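Local coordinates for prenyltransference for protein (PDB 5HC8) that catalyses the head-to-middle condensation of two dimethylallyl diphosphate molecules to lavandulyl diphosphate, as a dimeric prenyltransferase of the cis-prenyltransferase (undecaprenyl diphosphate synthase) family, at residues 153-158 / 172-177; 176-181 / 204-209; 46-51 / 221-226; 87-92 / 118-123. All blocks are in the same frame, centred on the assembly; numbering follows the deposited sequence.

Contact 1: 153-158 / 172-177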
loop_
_atom_site.group_PDB
_atom_site.type_symbol
_atom_site.label_atom_id
_atom_site.label_comp_id
_atom_site.label_asym_id
_atom_site.label_seq_id
_atom_site.Cartn_x
_atom_site.Cartn_y
_atom_site.Cartn_z
ATOM N N ARG A 153 12.294 15.308 -0.839
ATOM C CA ARG A 153 12.808 16.611 -1.214
ATOM C C ARG A 153 13.256 17.314 0.049
ATOM O O ARG A 153 14.363 17.839 0.088
ATOM C CB ARG A 153 11.771 17.471 -1.902
ATOM C CG ARG A 153 11.399 17.033 -3.296
ATOM C CD ARG A 153 10.545 18.074 -3.997
ATOM N NE ARG A 153 10.073 17.559 -5.282
ATOM C CZ ARG A 153 9.929 18.273 -6.401
ATOM N NH1 ARG A 153 10.246 19.564 -6.417
ATOM N NH2 ARG A 153 9.480 17.685 -7.524
ATOM N N LYS A 154 12.392 17.333 1.076
ATOM C CA LYS A 154 12.741 17.989 2.383
ATOM C C LYS A 154 13.988 17.402 3.014
ATOM O O LYS A 154 14.826 18.143 3.582
ATOM C CB LYS A 154 11.591 17.921 3.404
ATOM C CG LYS A 154 10.356 18.727 3.163
ATOM C CD LYS A 154 9.320 18.339 4.238
ATOM C CE LYS A 154 8.211 19.355 4.491
ATOM N NZ LYS A 154 7.377 19.618 3.298
ATOM N N ILE A 155 14.160 16.092 2.953
ATOM C CA ILE A 155 15.327 15.431 3.477
ATOM C C ILE A 155 16.528 15.802 2.606
ATOM O O ILE A 155 17.627 16.077 3.120
ATOM C CB ILE A 155 15.141 13.938 3.597
ATOM C CG1 ILE A 155 14.287 13.656 4.823
ATOM C CG2 ILE A 155 16.449 13.179 3.690
ATOM C CD1 ILE A 155 13.587 12.323 4.745
ATOM N N ALA A 156 16.328 15.892 1.303
ATOM C CA ALA A 156 17.480 16.198 0.460
ATOM C C ALA A 156 17.936 17.681 0.734
ATOM O O ALA A 156 19.126 17.966 0.765
ATOM C CB ALA A 156 17.140 15.958 -1.017
ATOM N N ALA A 157 17.000 18.595 0.940
ATOM C CA ALA A 157 17.347 19.955 1.248
ATOM C C ALA A 157 18.177 20.026 2.513
ATOM O O ALA A 157 19.142 20.754 2.540
ATOM C CB ALA A 157 16.128 20.825 1.370
ATOM N N LYS A 158 17.819 19.237 3.532
ATOM C CA LYS A 158 18.600 19.152 4.768
ATOM C C LYS A 158 19.991 18.606 4.584
ATOM O O LYS A 158 20.898 19.048 5.313
ATOM C CB LYS A 158 17.884 18.307 5.852
ATOM C CG LYS A 158 16.679 19.000 6.456
ATOM C CD LYS A 158 16.277 18.335 7.774
ATOM C CE LYS A 158 14.951 18.931 8.232
ATOM N NZ LYS A 158 14.414 18.184 9.373
ATOM N N ALA A 172 12.585 6.293 10.774
ATOM C CA ALA A 172 12.040 7.295 11.627
ATOM C C ALA A 172 12.281 8.687 11.075
ATOM O O ALA A 172 11.460 9.588 11.177
ATOM C CB ALA A 172 12.637 7.152 13.048
ATOM N N THR A 173 13.449 8.903 10.491
ATOM C CA THR A 173 13.701 10.227 9.899
ATOM C C THR A 173 12.759 10.481 8.716
ATOM O O THR A 173 12.166 11.536 8.550
ATOM C CB THR A 173 15.189 10.293 9.431
ATOM O OG1 THR A 173 16.021 10.141 10.608
ATOM C CG2 THR A 173 15.458 11.630 8.778
ATOM N N PHE A 174 12.555 9.429 7.947
ATOM C CA PHE A 174 11.722 9.577 6.756
ATOM C C PHE A 174 10.301 9.876 7.164
ATOM O O PHE A 174 9.692 10.835 6.718
ATOM C CB PHE A 174 11.898 8.359 5.843
ATOM C CG PHE A 174 11.469 8.640 4.440
ATOM C CD1 PHE A 174 10.136 8.626 4.124
ATOM C CD2 PHE A 174 12.396 9.031 3.489
ATOM C CE1 PHE A 174 9.720 8.932 2.847
ATOM C CE2 PHE A 174 11.985 9.328 2.186
ATOM C CZ PHE A 174 10.639 9.334 1.896
ATOM N N GLU A 175 9.856 9.205 8.213
ATOM C CA GLU A 175 8.544 9.401 8.795
ATOM C C GLU A 175 8.300 10.818 9.279
ATOM O O GLU A 175 7.237 11.395 9.088
ATOM C CB GLU A 175 8.462 8.330 9.902
ATOM C CG GLU A 175 7.246 8.094 10.770
ATOM C CD GLU A 175 6.241 7.230 10.116
ATOM O OE1 GLU A 175 6.365 5.963 10.025
ATOM O OE2 GLU A 175 5.322 7.906 9.644
ATOM N N GLN A 176 9.315 11.468 9.865
ATOM C CA GLN A 176 9.094 12.827 10.422
ATOM C C GLN A 176 8.975 13.908 9.339
ATOM O O GLN A 176 8.615 15.044 9.603
ATOM C CB GLN A 176 10.291 13.276 11.304
ATOM C CG GLN A 176 10.719 12.366 12.438
ATOM C CD GLN A 176 12.184 12.668 12.867
ATOM O OE1 GLN A 176 12.705 13.779 12.642
ATOM N NE2 GLN A 176 12.851 11.681 13.464
ATOM N N HIS A 177 9.220 13.534 8.082
ATOM C CA HIS A 177 9.070 14.501 6.966
ATOM C C HIS A 177 7.851 14.298 6.082
ATOM O O HIS A 177 7.628 15.076 5.139
ATOM C CB HIS A 177 10.374 14.434 6.178
ATOM C CG HIS A 177 11.528 14.986 6.955
ATOM N ND1 HIS A 177 12.378 14.195 7.696
ATOM C CD2 HIS A 177 11.906 16.274 7.179
ATOM C CE1 HIS A 177 13.273 14.969 8.300
ATOM N NE2 HIS A 177 13.007 16.229 7.994
HETATM O O HOH W 1 5.895 17.367 3.778
#

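Contact 2: 176-181 / 204-209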
loop_
_atom_site.group_PDB
_atom_site.type_symbol
_atom_site.label_atom_id
_atom_site.label_comp_id
_atom_site.label_asym_id
_atom_site.label_seq_id
_atom_site.Cartn_x
_atom_site.Cartn_y
_atom_site.Cartn_z
ATOM N N GLN A 176 9.315 11.468 9.865
ATOM C CA GLN A 176 9.094 12.827 10.422
ATOM C C GLN A 176 8.975 13.908 9.339
ATOM O O GLN A 176 8.615 15.044 9.603
ATOM C CB GLN A 176 10.291 13.276 11.304
ATOM C CG GLN A 176 10.719 12.366 12.438
ATOM C CD GLN A 176 12.184 12.668 12.867
ATOM O OE1 GLN A 176 12.705 13.779 12.642
ATOM N NE2 GLN A 176 12.851 11.681 13.464
ATOM N N HIS A 177 9.220 13.534 8.082
ATOM C CA HIS A 177 9.070 14.501 6.966
ATOM C C HIS A 177 7.851 14.298 6.082
ATOM O O HIS A 177 7.628 15.076 5.139
ATOM C CB HIS A 177 10.374 14.434 6.178
ATOM C CG HIS A 177 11.528 14.986 6.955
ATOM N ND1 HIS A 177 12.378 14.195 7.696
ATOM C CD2 HIS A 177 11.906 16.274 7.179
ATOM C CE1 HIS A 177 13.273 14.969 8.300
ATOM N NE2 HIS A 177 13.007 16.229 7.994
ATOM N N LEU A 178 7.036 13.291 6.401
ATOM C CA LEU A 178 5.764 13.119 5.680
ATOM C C LEU A 178 4.763 14.043 6.227
ATOM O O LEU A 178 4.949 14.622 7.332
ATOM C CB LEU A 178 5.274 11.655 5.834
ATOM C CG LEU A 178 6.251 10.681 5.175
ATOM C CD1 LEU A 178 6.041 9.279 5.737
ATOM C CD2 LEU A 178 6.012 10.629 3.649
ATOM N N MET A 179 3.663 14.169 5.488
ATOM C CA MET A 179 2.525 14.961 5.883
ATOM C C MET A 179 1.817 14.438 7.109
ATOM O O MET A 179 1.142 15.220 7.767
ATOM C CB MET A 179 1.540 15.163 4.720
ATOM C CG MET A 179 2.089 16.103 3.654
ATOM S SD MET A 179 0.930 16.350 2.287
ATOM C CE MET A 179 1.645 15.282 1.079
ATOM N N THR A 180 2.040 13.160 7.481
ATOM C CA THR A 180 1.420 12.611 8.669
ATOM C C THR A 180 2.273 12.919 9.910
ATOM O O THR A 180 1.949 12.419 11.000
ATOM C CB THR A 180 1.256 11.086 8.485
ATOM O OG1 THR A 180 2.425 10.524 7.822
ATOM C CG2 THR A 180 0.016 10.879 7.674
ATOM N N ASN A 181 3.342 13.743 9.754
ATOM C CA ASN A 181 4.184 14.127 10.930
ATOM C C ASN A 181 3.403 14.895 12.024
ATOM O O ASN A 181 3.867 15.063 13.161
ATOM C CB ASN A 181 5.500 14.833 10.528
ATOM C CG ASN A 181 5.267 16.171 9.904
ATOM O OD1 ASN A 181 4.192 16.729 9.955
ATOM N ND2 ASN A 181 6.296 16.651 9.202
ATOM N N PHE A 204 -2.396 6.898 1.128
ATOM C CA PHE A 204 -1.201 6.485 1.823
ATOM C C PHE A 204 -0.533 5.279 1.213
ATOM O O PHE A 204 -1.171 4.260 0.850
ATOM C CB PHE A 204 -1.525 6.070 3.314
ATOM C CG PHE A 204 -2.051 7.145 4.222
ATOM C CD1 PHE A 204 -1.582 8.437 4.207
ATOM C CD2 PHE A 204 -3.023 6.826 5.178
ATOM C CE1 PHE A 204 -2.102 9.389 5.044
ATOM C CE2 PHE A 204 -3.537 7.791 6.072
ATOM C CZ PHE A 204 -3.059 9.091 6.026
ATOM N N LEU A 205 0.792 5.305 1.195
ATOM C CA LEU A 205 1.577 4.183 0.758
ATOM C C LEU A 205 2.573 3.877 1.873
ATOM O O LEU A 205 2.517 2.806 2.430
ATOM C CB LEU A 205 2.319 4.491 -0.580
ATOM C CG LEU A 205 1.342 4.775 -1.753
ATOM C CD1 LEU A 205 2.179 5.188 -2.983
ATOM C CD2 LEU A 205 0.487 3.613 -2.090
ATOM N N TRP A 206 3.508 4.808 2.194
ATOM C CA TRP A 206 4.439 4.611 3.287
ATOM C C TRP A 206 3.710 4.157 4.579
ATOM O O TRP A 206 4.236 3.310 5.334
ATOM C CB TRP A 206 5.195 5.894 3.581
ATOM C CG TRP A 206 5.995 5.844 4.840
ATOM C CD1 TRP A 206 5.547 6.024 6.114
ATOM C CD2 TRP A 206 7.396 5.508 4.935
ATOM N NE1 TRP A 206 6.593 5.858 6.997
ATOM C CE2 TRP A 206 7.738 5.530 6.299
ATOM C CE3 TRP A 206 8.393 5.255 4.002
ATOM C CZ2 TRP A 206 9.046 5.293 6.730
ATOM C CZ3 TRP A 206 9.636 4.922 4.426
ATOM C CH2 TRP A 206 9.982 5.014 5.785
ATOM N N GLN A 207 2.561 4.762 4.785
ATOM C CA GLN A 207 1.785 4.568 5.997
ATOM C C GLN A 207 1.180 3.200 6.198
ATOM O O GLN A 207 0.717 2.937 7.324
ATOM C CB GLN A 207 0.759 5.697 6.214
ATOM C CG GLN A 207 1.358 7.085 6.415
ATOM C CD GLN A 207 1.759 7.857 5.142
ATOM O OE1 GLN A 207 1.728 7.317 4.003
ATOM N NE2 GLN A 207 2.140 9.132 5.326
ATOM N N LEU A 208 1.187 2.336 5.193
ATOM C CA LEU A 208 0.338 1.117 5.180
ATOM C C LEU A 208 0.970 -0.258 5.312
ATOM O O LEU A 208 0.309 -1.206 4.923
ATOM C CB LEU A 208 -0.562 1.127 3.886
ATOM C CG LEU A 208 -1.495 2.320 3.706
ATOM C CD1 LEU A 208 -2.431 1.988 2.518
ATOM C CD2 LEU A 208 -2.361 2.608 4.934
ATOM N N PRO A 209 2.251 -0.412 5.823
ATOM C CA PRO A 209 2.906 -1.728 5.761
ATOM C C PRO A 209 2.148 -2.798 6.552
ATOM O O PRO A 209 2.111 -3.925 6.097
ATOM C CB PRO A 209 4.327 -1.486 6.357
ATOM C CG PRO A 209 4.218 -0.209 7.135
ATOM C CD PRO A 209 3.103 0.586 6.497
#

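Contact 3: 46-51 / 221-226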
loop_
_atom_site.group_PDB
_atom_site.type_symbol
_atom_site.label_atom_id
_atom_site.label_comp_id
_atom_site.label_asym_id
_atom_site.label_seq_id
_atom_site.Cartn_x
_atom_site.Cartn_y
_atom_site.Cartn_z
ATOM N N LYS A 46 -20.086 13.742 9.608
ATOM C CA LYS A 46 -20.158 14.181 10.987
ATOM C C LYS A 46 -20.541 13.023 11.914
ATOM O O LYS A 46 -20.033 12.914 13.004
ATOM C CB LYS A 46 -21.081 15.431 11.144
ATOM C CG LYS A 46 -22.515 15.183 10.762
ATOM C CD LYS A 46 -23.430 16.399 10.962
ATOM C CE LYS A 46 -24.801 16.110 10.317
ATOM N NZ LYS A 46 -24.749 15.894 8.820
ATOM N N HIS A 47 -21.431 12.154 11.465
ATOM C CA HIS A 47 -21.898 11.046 12.338
ATOM C C HIS A 47 -20.801 9.987 12.453
ATOM O O HIS A 47 -20.624 9.365 13.494
ATOM C CB HIS A 47 -23.105 10.404 11.737
ATOM C CG HIS A 47 -24.217 11.357 11.505
ATOM N ND1 HIS A 47 -24.841 12.021 12.539
ATOM C CD2 HIS A 47 -24.786 11.810 10.358
ATOM C CE1 HIS A 47 -25.769 12.822 12.046
ATOM N NE2 HIS A 47 -25.752 12.713 10.725
ATOM N N ILE A 48 -20.015 9.845 11.383
ATOM C CA ILE A 48 -18.879 8.920 11.430
ATOM C C ILE A 48 -17.818 9.418 12.386
ATOM O O ILE A 48 -17.243 8.636 13.133
ATOM C CB ILE A 48 -18.330 8.719 10.011
ATOM C CG1 ILE A 48 -19.359 7.908 9.222
ATOM C CG2 ILE A 48 -17.036 7.927 10.064
ATOM C CD1 ILE A 48 -19.237 8.071 7.751
ATOM N N ILE A 49 -17.517 10.722 12.342
ATOM C CA ILE A 49 -16.477 11.274 13.200
ATOM C C ILE A 49 -16.949 11.196 14.680
ATOM O O ILE A 49 -16.215 10.796 15.565
ATOM C CB ILE A 49 -16.194 12.728 12.819
ATOM C CG1 ILE A 49 -15.538 12.791 11.445
ATOM C CG2 ILE A 49 -15.359 13.401 13.879
ATOM C CD1 ILE A 49 -15.629 14.192 10.789
ATOM N N SER A 50 -18.208 11.558 14.914
ATOM C CA SER A 50 -18.815 11.379 16.267
ATOM C C SER A 50 -18.682 9.999 16.770
ATOM O O SER A 50 -18.288 9.814 17.916
ATOM C CB SER A 50 -20.304 11.597 16.264
ATOM O OG SER A 50 -20.545 12.927 16.205
ATOM N N ARG A 51 -19.067 9.034 15.936
ATOM C CA ARG A 51 -19.009 7.632 16.312
ATOM C C ARG A 51 -17.579 7.185 16.649
ATOM O O ARG A 51 -17.349 6.545 17.679
ATOM C CB ARG A 51 -19.673 6.785 15.255
ATOM C CG ARG A 51 -19.681 5.298 15.514
ATOM C CD ARG A 51 -20.341 4.854 16.831
ATOM N NE ARG A 51 -21.798 4.948 16.660
ATOM C CZ ARG A 51 -22.655 4.299 17.440
ATOM N NH1 ARG A 51 -22.198 3.556 18.398
ATOM N NH2 ARG A 51 -23.939 4.431 17.249
ATOM N N PRO A 221 -22.376 7.170 -0.107
ATOM C CA PRO A 221 -23.563 7.868 0.399
ATOM C C PRO A 221 -24.460 7.010 1.328
ATOM O O PRO A 221 -25.244 7.578 2.107
ATOM C CB PRO A 221 -24.301 8.254 -0.882
ATOM C CG PRO A 221 -23.237 8.492 -1.846
ATOM C CD PRO A 221 -22.254 7.322 -1.553
ATOM N N ASP A 222 -24.375 5.684 1.222
ATOM C CA ASP A 222 -25.122 4.751 2.113
ATOM C C ASP A 222 -24.361 4.373 3.391
ATOM O O ASP A 222 -24.886 3.640 4.229
ATOM C CB ASP A 222 -25.511 3.469 1.347
ATOM C CG ASP A 222 -26.513 3.725 0.245
ATOM O OD1 ASP A 222 -27.357 4.632 0.434
ATOM O OD2 ASP A 222 -26.403 3.071 -0.823
ATOM N N PHE A 223 -23.154 4.911 3.560
ATOM C CA PHE A 223 -22.236 4.467 4.584
ATOM C C PHE A 223 -22.482 5.265 5.840
ATOM O O PHE A 223 -22.380 6.467 5.838
ATOM C CB PHE A 223 -20.791 4.729 4.129
ATOM C CG PHE A 223 -19.757 4.120 5.002
ATOM C CD1 PHE A 223 -19.346 4.770 6.156
ATOM C CD2 PHE A 223 -19.164 2.905 4.683
ATOM C CE1 PHE A 223 -18.354 4.246 6.991
ATOM C CE2 PHE A 223 -18.184 2.377 5.527
ATOM C CZ PHE A 223 -17.791 3.046 6.678
ATOM N N GLY A 224 -22.806 4.588 6.916
ATOM C CA GLY A 224 -23.072 5.274 8.167
ATOM C C GLY A 224 -22.348 4.720 9.335
ATOM O O GLY A 224 -21.353 3.958 9.203
ATOM N N GLU A 225 -22.873 5.053 10.502
ATOM C CA GLU A 225 -22.257 4.613 11.737
ATOM C C GLU A 225 -22.176 3.073 11.848
ATOM O O GLU A 225 -21.184 2.545 12.397
ATOM C CB GLU A 225 -22.935 5.185 12.941
ATOM C CG GLU A 225 -22.929 6.693 12.964
ATOM C CD GLU A 225 -23.578 7.244 14.235
ATOM O OE1 GLU A 225 -24.452 8.092 14.065
ATOM O OE2 GLU A 225 -23.187 6.864 15.363
ATOM N N ALA A 226 -23.221 2.359 11.416
ATOM C CA ALA A 226 -23.206 0.872 11.518
ATOM C C ALA A 226 -22.037 0.280 10.652
ATOM O O ALA A 226 -21.488 -0.752 10.990
ATOM C CB ALA A 226 -24.534 0.237 11.099
HETATM O O HOH W 2 -23.930 10.811 15.352
#

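Contact 4: 87-92 / 118-123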
loop_
_atom_site.group_PDB
_atom_site.type_symbol
_atom_site.label_atom_id
_atom_site.label_comp_id
_atom_site.label_asym_id
_atom_site.label_seq_id
_atom_site.Cartn_x
_atom_site.Cartn_y
_atom_site.Cartn_z
ATOM N N PHE A 87 -18.673 22.119 4.787
ATOM C CA PHE A 87 -18.532 21.091 5.838
ATOM C C PHE A 87 -17.685 21.608 7.015
ATOM O O PHE A 87 -18.034 21.419 8.191
ATOM C CB PHE A 87 -17.954 19.769 5.242
ATOM C CG PHE A 87 -17.387 18.824 6.283
ATOM C CD1 PHE A 87 -18.222 17.985 7.025
ATOM C CD2 PHE A 87 -16.028 18.775 6.505
ATOM C CE1 PHE A 87 -17.709 17.114 7.974
ATOM C CE2 PHE A 87 -15.489 17.906 7.460
ATOM C CZ PHE A 87 -16.326 17.085 8.195
ATOM N N LEU A 88 -16.595 22.267 6.669
ATOM C CA LEU A 88 -15.630 22.863 7.568
ATOM C C LEU A 88 -16.228 24.070 8.314
ATOM O O LEU A 88 -15.915 24.333 9.496
ATOM C CB LEU A 88 -14.375 23.337 6.766
ATOM C CG LEU A 88 -13.476 22.246 6.179
ATOM C CD1 LEU A 88 -12.322 22.828 5.359
ATOM C CD2 LEU A 88 -12.899 21.369 7.280
ATOM N N ARG A 89 -17.091 24.790 7.613
ATOM C CA ARG A 89 -17.757 25.930 8.216
ATOM C C ARG A 89 -18.893 25.591 9.212
ATOM O O ARG A 89 -18.987 26.250 10.238
ATOM C CB ARG A 89 -18.135 26.956 7.132
ATOM C CG ARG A 89 -16.896 27.741 6.770
ATOM C CD ARG A 89 -17.088 28.802 5.702
ATOM N NE ARG A 89 -16.611 30.119 6.126
ATOM C CZ ARG A 89 -15.377 30.438 6.563
ATOM N NH1 ARG A 89 -14.408 29.538 6.657
ATOM N NH2 ARG A 89 -15.105 31.697 6.932
ATOM N N SER A 90 -19.695 24.561 8.951
ATOM C CA SER A 90 -20.744 24.157 9.852
ATOM C C SER A 90 -20.365 22.945 10.719
ATOM O O SER A 90 -20.092 23.076 11.903
ATOM C CB SER A 90 -22.011 23.839 9.067
ATOM O OG SER A 90 -21.721 22.849 8.112
ATOM N N ASP A 91 -20.379 21.768 10.090
ATOM C CA ASP A 91 -20.208 20.484 10.780
ATOM C C ASP A 91 -18.936 20.454 11.585
ATOM O O ASP A 91 -18.945 20.068 12.743
ATOM C CB ASP A 91 -20.205 19.348 9.760
ATOM C CG ASP A 91 -21.524 19.191 9.088
ATOM O OD1 ASP A 91 -22.470 19.917 9.495
ATOM O OD2 ASP A 91 -21.650 18.329 8.190
ATOM N N VAL A 92 -17.828 20.862 10.997
ATOM C CA VAL A 92 -16.600 20.785 11.736
ATOM C C VAL A 92 -16.548 21.785 12.877
ATOM O O VAL A 92 -16.007 21.474 13.952
ATOM C CB VAL A 92 -15.356 20.961 10.862
ATOM C CG1 VAL A 92 -14.120 21.082 11.719
ATOM C CG2 VAL A 92 -15.220 19.765 9.957
ATOM N N GLN A 118 -8.767 26.966 1.644
ATOM C CA GLN A 118 -7.621 27.154 2.494
ATOM C C GLN A 118 -7.889 27.966 3.767
ATOM O O GLN A 118 -7.284 27.713 4.834
ATOM C CB GLN A 118 -6.493 27.785 1.734
ATOM C CG GLN A 118 -5.984 26.968 0.584
ATOM C CD GLN A 118 -4.748 27.612 -0.014
ATOM O OE1 GLN A 118 -3.810 27.916 0.704
ATOM N NE2 GLN A 118 -4.733 27.809 -1.321
ATOM N N ASP A 119 -8.792 28.931 3.642
ATOM C CA ASP A 119 -9.155 29.791 4.758
ATOM C C ASP A 119 -10.060 29.036 5.694
ATOM O O ASP A 119 -9.954 29.152 6.944
ATOM C CB ASP A 119 -9.922 31.043 4.246
ATOM C CG ASP A 119 -9.016 32.054 3.520
ATOM O OD1 ASP A 119 -7.764 32.002 3.702
ATOM O OD2 ASP A 119 -9.586 32.911 2.787
ATOM N N ALA A 120 -10.977 28.265 5.108
ATOM C CA ALA A 120 -11.865 27.446 5.937
ATOM C C ALA A 120 -11.124 26.371 6.783
ATOM O O ALA A 120 -11.460 26.119 7.962
ATOM C CB ALA A 120 -12.942 26.824 5.075
ATOM N N ILE A 121 -10.114 25.776 6.171
ATOM C CA ILE A 121 -9.190 24.863 6.834
ATOM C C ILE A 121 -8.470 25.622 7.964
ATOM O O ILE A 121 -8.530 25.201 9.104
ATOM C CB ILE A 121 -8.154 24.267 5.817
ATOM C CG1 ILE A 121 -8.832 23.237 4.881
ATOM C CG2 ILE A 121 -6.994 23.610 6.527
ATOM C CD1 ILE A 121 -8.046 22.925 3.634
ATOM N N SER A 122 -7.820 26.745 7.646
ATOM C CA SER A 122 -7.166 27.566 8.687
ATOM C C SER A 122 -8.057 27.875 9.843
ATOM O O SER A 122 -7.647 27.794 10.991
ATOM C CB SER A 122 -6.662 28.895 8.109
ATOM O OG SER A 122 -5.389 28.663 7.511
ATOM N N TYR A 123 -9.298 28.199 9.553
ATOM C CA TYR A 123 -10.216 28.576 10.612
ATOM C C TYR A 123 -10.447 27.377 11.521
ATOM O O TYR A 123 -10.219 27.446 12.750
ATOM C CB TYR A 123 -11.539 29.118 10.025
ATOM C CG TYR A 123 -12.717 29.193 10.999
ATOM C CD1 TYR A 123 -12.674 30.044 12.115
ATOM C CD2 TYR A 123 -13.892 28.441 10.780
ATOM C CE1 TYR A 123 -13.745 30.125 12.984
ATOM C CE2 TYR A 123 -14.988 28.510 11.652
ATOM C CZ TYR A 123 -14.916 29.344 12.763
ATOM O OH TYR A 123 -15.998 29.430 13.650
#

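Contact 1: 153-158 / 172-177
Lys158 and His177 supply the one direct hydrogen bond between helix 144-160 and segment 172-177: Lys158 NZ donates a hydrogen bond to His177 NE2 at 2.8 Å, lying 8° out of the imidazole plane. The lysine chain, extended beyond CG, comes up to the edge of the ring from the opposite direction. On the ring's other nitrogen, His177 ND1 donates to Thr173 O of its own segment at 2.8 Å, with an N-H...O angle of 159°. Both ring nitrogens are thus engaged near the ring plane, which fixes the flip and places the proton on ND1.

Apolar contact comes over a face. Ile155 CG1 sits 3.8 Å from the centroid of the His177 ring, a CH-pi contact offset toward the rim, while Ile155 CD1 reaches on to Phe174 CD2 at 3.7 Å. In this cis-prenyltransferase fold the two helices lie on the dimer side of the chain: Phe174 packs on Ala152 of the second subunit and stacks with Trp206 of its own chain. With an alanine at His177, Lys158 NZ and Thr173 O would probably lose their shared partner and Ile155 the ring beneath its CG1.

A water adds a bridge between the segments. It accepts from Lys154 NZ at 2.7 Å and donates to His177 O at 3.2 Å; Lys154 NZ also forms a salt bridge with Glu150.

Contact 2: 176-181 / 204-209
Phe204, the first residue of 204-209, meets Thr180 through its ring atom CE1, which lies 3.7 Å from Thr180 CG2; the methyl approaches obliquely. Gln207 CG lies over one face of the same phenyl ring, toward its rim.

The chain then makes a type I beta turn from Leu205 to Leu208, closed by Leu208 N to Leu205 O, and both central residues of the turn, Trp206 and Gln207, send side chains to 176-181. Trp206 carries its indole with CG anti to the backbone N (chi1 170°), presenting a face to Leu178. Leu178 CD1 stands 3.6 Å from the centroid of the five-membered ring, 23° off its normal, a CH-pi contact with a close approach of 3.3 Å from Leu178 CD1 to Trp206 CD1. The indole NE1 is hydrogen-bonded to Glu175 OE1, and the ring forms a cation-pi pair with Arg145 of the second subunit, which places this turn at the dimer interface of the cis-prenyltransferase fold.

Gln207 follows, its chain bent at the second torsion. Its NE2 donates to Thr180 OG1 at 2.9 Å and 168°, with the hydroxyl oxygen in the amide plane. A valine in place of Thr180 would probably leave that N-H of Gln207 without its acceptor.

Asp147 OD2 also binds Gln207 NE2. The carboxylate, which can be expected only to accept, marks the nitrogen end of this buried amide, and the two bonds probably restrain it from flipping.

Contact 3: 46-51 / 221-226
Arg51 and Glu225 form a salt bridge between helix 34-54 and the first turn of helix 225-237, two helices of the cis-prenyltransferase fold that are distant in sequence. Arg51 NE donates to Glu225 OE2 at 2.7 Å and 151°, using the anti lone pair of that oxygen, and Arg51 NH2 adds a weak bond to it at 3.2 Å. The guanidinium and carboxylate planes stand 55° apart and both N-H groups point to one oxygen, which is not the flat two-oxygen pairing. Bends at chi2 and chi3 bring the NE edge of the guanidinium to Glu225 OE2.

The other oxygen, Glu225 OE1, faces His47: it lies 3.5 Å from His47 CB, and a water joins it to His47 ND1. Farther along, Ile48 CD1 touches the edge of the Phe223 ring at CD1, 3.7 Å away.

Beyond these pairs, Ile48 also packs on Leu60 of strand 59-65 and on Phe220, linking the contact to the central sheet. Gly224 occupies the N-cap position of helix 225-237, its N bonded to Asp227 OD2. The glutamate chain runs along the backbone of helix 34-54, with Glu225 CG 3.6 Å from His47 O.

Contact 4: 87-92 / 118-123
Leu88 turns its CG anti to the carbonyl carbon (chi1 -69°) and extends onward (chi2 177°), which carries CD1 across to Ala120 and Ile121. Arg89, next in sequence, starts out straight but bends at chi3 (127°), and that bend brings its NH1 to the same alanine. The two residues close helix 74-89 against helix 115-128, two helices of the cis-prenyltransferase fold; the closest CA pair, Leu88 CA and Ala120 CA, is 6.2 Å apart, a separation that the small alanine side chain allows.

The apolar part rests on Leu88. Its CD1 lies 3.5 Å from Ile121 CG1, the chains crossing at a slant, and 4.1 Å from Ala120 CB. Although the CB of Ile121 points away from 87-92, its CG1 is still reached by Leu88 CD1, while the residue also packs on Ala106 of strand 103-107. Leu88 in turn touches Phe104 of that strand and Leu117, which places the pair in the layer between the helices and this outermost strand of the sheet.

On the more exposed side, the guanidinium of Arg89 makes its approach through NH1 alone, with Ala120 near the plane of the group at its edge. No hydrogen bond crosses between the segments, and the contact is one of shape. Tyr123 flanks the arginine obliquely, its CD2 standing 4.3 Å from Arg89 NH1. Nearer still is the backbone of the facing helix: Arg89 NH1 comes within 3.4 Å of Ala120 CA.

In the fold
From the N terminus, helix 34-54 supplies the first half of contact 3, which closes only at 221-226 near the start of the last helix and so encloses the other three. Inside that loop, contact 4 (87-92 with 118-123) closes first, joining helix 74-89 to helix 115-128, with strand 103-107 in the loop between. Contacts 1 and 2 come later in series with it. Contact 1 ties helix 144-160 to helix 171-176; contact 2 begins on the second segment of contact 1, sharing Gln176 and His177, and reaches to the 204-209 turn. Contacts 3 and 4 touch by packing at Ile49 and Phe87, whereas contacts 1 and 2 touch at Glu175 and Trp206 and both meet the second subunit.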